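Local coordinates for protein acetyltransferase (Escherichia coli, PDB 7BYY) that acetylates aminoacyl-tRNAs, probably including glycyl-tRNA, with acetyl-CoA as donor, as a GNAT-family toxin of a toxin-antitoxin system, at residues 121-126 against 170-175. The protein carries 1 engineered substitution. Sequence-based numbering, arbitrary orientation.
Sequences DFFEHV and MFLAIQ
Residues 121-126, within helix 114-132, lie beside the place where strand 168-173 gives way to helix 174-187, and the nearest CA atoms, those of Val126 and Ile174, are 8.7 Å apart. Side chains alone span that distance, in two apolar pairs. In the upstream pair the far end of the Phe123 ring meets one methyl of Leu172: CZ stands 3.5 Å from Leu172 CD2, and the neighbouring CE2 is 4.1 Å from the same methyl. The methyl approaches the ring obliquely, and the two side chains cross at nearly a right angle. Leu172 extends with CG anti to its backbone N (chi1 -179°), which carries the branched end out from the strand to the helix. One turn further along the helix, Val126 CG1 lies 4.2 Å from Ile174 CD1, and here the side chains pass each other in opposite senses. Val126 uses both branches: while CG1 faces Ile174, CG2 sits 3.5 Å above the plane of the Phe122 ring, toward its rim. All four touching residues are buried, but they bury just 106 Å² between them, so this is one small patch of a wider core. Ala173 is the N-cap of helix 174-187; just before it Leu172 points from the strand toward helix 114-132, and just after it Ile174 reaches that helix with its CD1 end. Phe123 also packs on Ile177 and Leu181 of helix 174-187, whereas Val126 rests on Val138 of strand 137-142, the strand next to 168-173 in the GNAT sheet.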
ATOM      1  N   ASP A 121     -15.083   6.595  -6.882  1.00 56.33           N
ATOM      2  CA  ASP A 121     -14.391   5.523  -7.591  1.00 57.34           C
ATOM      3  C   ASP A 121     -13.001   5.293  -7.014  1.00 53.76           C
ATOM      4  O   ASP A 121     -12.503   4.162  -7.025  1.00 53.86           O
ATOM      5  CB  ASP A 121     -14.307   5.838  -9.086  1.00 62.51           C
ATOM      6  CG  ASP A 121     -15.638   5.659  -9.795  1.00 68.79           C
ATOM      7  OD1 ASP A 121     -15.952   6.474 -10.689  1.00 70.96           O
ATOM      8  OD2 ASP A 121     -16.372   4.706  -9.453  1.00 71.29           O
ATOM      9  N   PHE A 122     -12.368   6.348  -6.499  1.00 48.08           N
ATOM     10  CA  PHE A 122     -11.090   6.186  -5.818  1.00 42.04           C
ATOM     11  C   PHE A 122     -11.273   5.520  -4.460  1.00 41.17           C
ATOM     12  O   PHE A 122     -10.440   4.708  -4.042  1.00 39.73           O
ATOM     13  CB  PHE A 122     -10.406   7.545  -5.671  1.00 39.72           C
ATOM     14  CG  PHE A 122      -9.234   7.538  -4.738  1.00 37.61           C
ATOM     15  CD1 PHE A 122      -8.038   6.947  -5.112  1.00 38.11           C
ATOM     16  CD2 PHE A 122      -9.324   8.129  -3.487  1.00 33.94           C
ATOM     17  CE1 PHE A 122      -6.954   6.942  -4.254  1.00 38.45           C
ATOM     18  CE2 PHE A 122      -8.248   8.126  -2.626  1.00 33.97           C
ATOM     19  CZ  PHE A 122      -7.060   7.534  -3.010  1.00 37.00           C
ATOM     20  N   PHE A 123     -12.360   5.851  -3.759  1.00 42.97           N
ATOM     21  CA  PHE A 123     -12.648   5.198  -2.485  1.00 43.90           C
ATOM     22  C   PHE A 123     -12.872   3.703  -2.673  1.00 43.01           C
ATOM     23  O   PHE A 123     -12.437   2.892  -1.847  1.00 39.38           O
ATOM     24  CB  PHE A 123     -13.868   5.842  -1.825  1.00 44.85           C
ATOM     25  CG  PHE A 123     -13.578   7.160  -1.166  1.00 46.51           C
ATOM     26  CD1 PHE A 123     -12.282   7.650  -1.098  1.00 47.13           C
ATOM     27  CD2 PHE A 123     -14.603   7.913  -0.613  1.00 46.77           C
ATOM     28  CE1 PHE A 123     -12.015   8.865  -0.490  1.00 47.97           C
ATOM     29  CE2 PHE A 123     -14.341   9.129  -0.004  1.00 47.34           C
ATOM     30  CZ  PHE A 123     -13.046   9.605   0.057  1.00 47.05           C
ATOM     31  N   GLU A 124     -13.553   3.320  -3.754  1.00 47.43           N
ATOM     32  CA  GLU A 124     -13.752   1.902  -4.027  1.00 49.63           C
ATOM     33  C   GLU A 124     -12.430   1.200  -4.299  1.00 45.13           C
ATOM     34  O   GLU A 124     -12.260   0.030  -3.934  1.00 45.01           O
ATOM     35  CB  GLU A 124     -14.703   1.719  -5.209  1.00 55.25           C
ATOM     36  CG  GLU A 124     -15.315   0.335  -5.287  1.00 62.71           C
ATOM     37  CD  GLU A 124     -16.417   0.136  -4.265  1.00 71.00           C
ATOM     38  OE1 GLU A 124     -17.350   0.970  -4.232  1.00 74.49           O
ATOM     39  OE2 GLU A 124     -16.351  -0.851  -3.497  1.00 74.08           O
ATOM     40  N   HIS A 125     -11.484   1.893  -4.934  1.00 39.39           N
ATOM     41  CA  HIS A 125     -10.172   1.302  -5.157  1.00 37.53           C
ATOM     42  C   HIS A 125      -9.365   1.231  -3.867  1.00 36.43           C
ATOM     43  O   HIS A 125      -8.595   0.281  -3.672  1.00 36.11           O
ATOM     44  CB  HIS A 125      -9.411   2.095  -6.217  1.00 39.27           C
ATOM     45  CG  HIS A 125      -8.251   1.355  -6.800  1.00 39.72           C
ATOM     46  ND1 HIS A 125      -8.406   0.297  -7.670  1.00 40.82           N
ATOM     47  CD2 HIS A 125      -6.917   1.510  -6.630  1.00 40.29           C
ATOM     48  CE1 HIS A 125      -7.217  -0.161  -8.018  1.00 41.56           C
ATOM     49  NE2 HIS A 125      -6.296   0.558  -7.400  1.00 39.87           N
ATOM     50  N   VAL A 126      -9.527   2.220  -2.984  1.00 32.65           N
ATOM     51  CA  VAL A 126      -8.865   2.176  -1.683  1.00 30.27           C
ATOM     52  C   VAL A 126      -9.344   0.971  -0.885  1.00 29.76           C
ATOM     53  O   VAL A 126      -8.560   0.317  -0.186  1.00 28.50           O
ATOM     54  CB  VAL A 126      -9.100   3.495  -0.923  1.00 33.19           C
ATOM     55  CG1 VAL A 126      -8.625   3.376   0.515  1.00 33.13           C
ATOM     56  CG2 VAL A 126      -8.382   4.634  -1.619  1.00 35.36           C
ATOM     57  N   MET A 170      -4.392  16.991   4.784  1.00 39.12           N
ATOM     58  CA  MET A 170      -5.733  16.558   5.148  1.00 42.55           C
ATOM     59  C   MET A 170      -5.754  15.037   5.234  1.00 41.22           C
ATOM     60  O   MET A 170      -4.988  14.351   4.549  1.00 37.76           O
ATOM     61  CB  MET A 170      -6.789  17.054   4.143  1.00 41.89           C
ATOM     62  CG  MET A 170      -6.749  18.558   3.882  1.00 39.94           C
ATOM     63  SD  MET A 170      -8.224  19.175   3.044  1.00 39.88           S
ATOM     64  CE  MET A 170      -9.437  19.075   4.359  1.00 41.20           C
ATOM     65  N   PHE A 171      -6.636  14.513   6.084  1.00 43.54           N
ATOM     66  CA  PHE A 171      -6.665  13.088   6.379  1.00 42.60           C
ATOM     67  C   PHE A 171      -8.105  12.608   6.488  1.00 42.63           C
ATOM     68  O   PHE A 171      -8.987  13.335   6.952  1.00 42.78           O
ATOM     69  CB  PHE A 171      -5.908  12.773   7.678  1.00 42.46           C
ATOM     70  CG  PHE A 171      -5.826  11.304   7.997  1.00 42.13           C
ATOM     71  CD1 PHE A 171      -4.879  10.499   7.383  1.00 41.09           C
ATOM     72  CD2 PHE A 171      -6.690  10.731   8.917  1.00 40.83           C
ATOM     73  CE1 PHE A 171      -4.797   9.151   7.677  1.00 39.38           C
ATOM     74  CE2 PHE A 171      -6.615   9.381   9.215  1.00 39.64           C
ATOM     75  CZ  PHE A 171      -5.668   8.590   8.595  1.00 38.34           C
ATOM     76  N   LEU A 172      -8.329  11.368   6.055  1.00 40.83           N
ATOM     77  CA  LEU A 172      -9.634  10.717   6.163  1.00 40.39           C
ATOM     78  C   LEU A 172      -9.401   9.263   6.549  1.00 37.46           C
ATOM     79  O   LEU A 172      -8.830   8.499   5.766  1.00 32.52           O
ATOM     80  CB  LEU A 172     -10.415  10.818   4.855  1.00 39.23           C
ATOM     81  CG  LEU A 172     -11.810  10.191   4.845  1.00 38.54           C
ATOM     82  CD1 LEU A 172     -12.690  10.820   5.917  1.00 38.22           C
ATOM     83  CD2 LEU A 172     -12.443  10.333   3.472  1.00 38.07           C
ATOM     84  N   ALA A 173      -9.844   8.881   7.745  1.00 39.71           N
ATOM     85  CA  ALA A 173      -9.602   7.538   8.246  1.00 38.69           C
ATOM     86  C   ALA A 173     -10.329   6.499   7.394  1.00 41.78           C
ATOM     87  O   ALA A 173     -11.325   6.788   6.723  1.00 44.56           O
ATOM     88  CB  ALA A 173     -10.040   7.426   9.706  1.00 37.24           C
ATOM     89  N   ILE A 174      -9.816   5.267   7.434  1.00 40.17           N
ATOM     90  CA  ILE A 174     -10.365   4.206   6.594  1.00 36.13           C
ATOM     91  C   ILE A 174     -11.762   3.807   7.057  1.00 35.25           C
ATOM     92  O   ILE A 174     -12.592   3.382   6.245  1.00 32.16           O
ATOM     93  CB  ILE A 174      -9.409   2.997   6.565  1.00 32.93           C
ATOM     94  CG1 ILE A 174      -9.938   1.912   5.624  1.00 29.49           C
ATOM     95  CG2 ILE A 174      -9.193   2.437   7.968  1.00 31.91           C
ATOM     96  CD1 ILE A 174     -10.224   2.405   4.222  1.00 28.67           C
ATOM     97  N   GLN A 175     -12.050   3.939   8.354  1.00 42.13           N
ATOM     98  CA  GLN A 175     -13.370   3.574   8.859  1.00 47.24           C
ATOM     99  C   GLN A 175     -14.465   4.402   8.193  1.00 45.73           C
ATOM    100  O   GLN A 175     -15.538   3.881   7.867  1.00 45.94           O
ATOM    101  CB  GLN A 175     -13.416   3.745  10.379  1.00 54.93           C
ATOM    102  CG  GLN A 175     -12.452   2.842  11.145  1.00 61.80           C
ATOM    103  CD  GLN A 175     -11.041   3.410  11.221  1.00 65.47           C
ATOM    104  OE1 GLN A 175     -10.812   4.578  10.907  1.00 64.62           O
ATOM    105  NE2 GLN A 175     -10.090   2.579  11.638  1.00 68.25           N
TER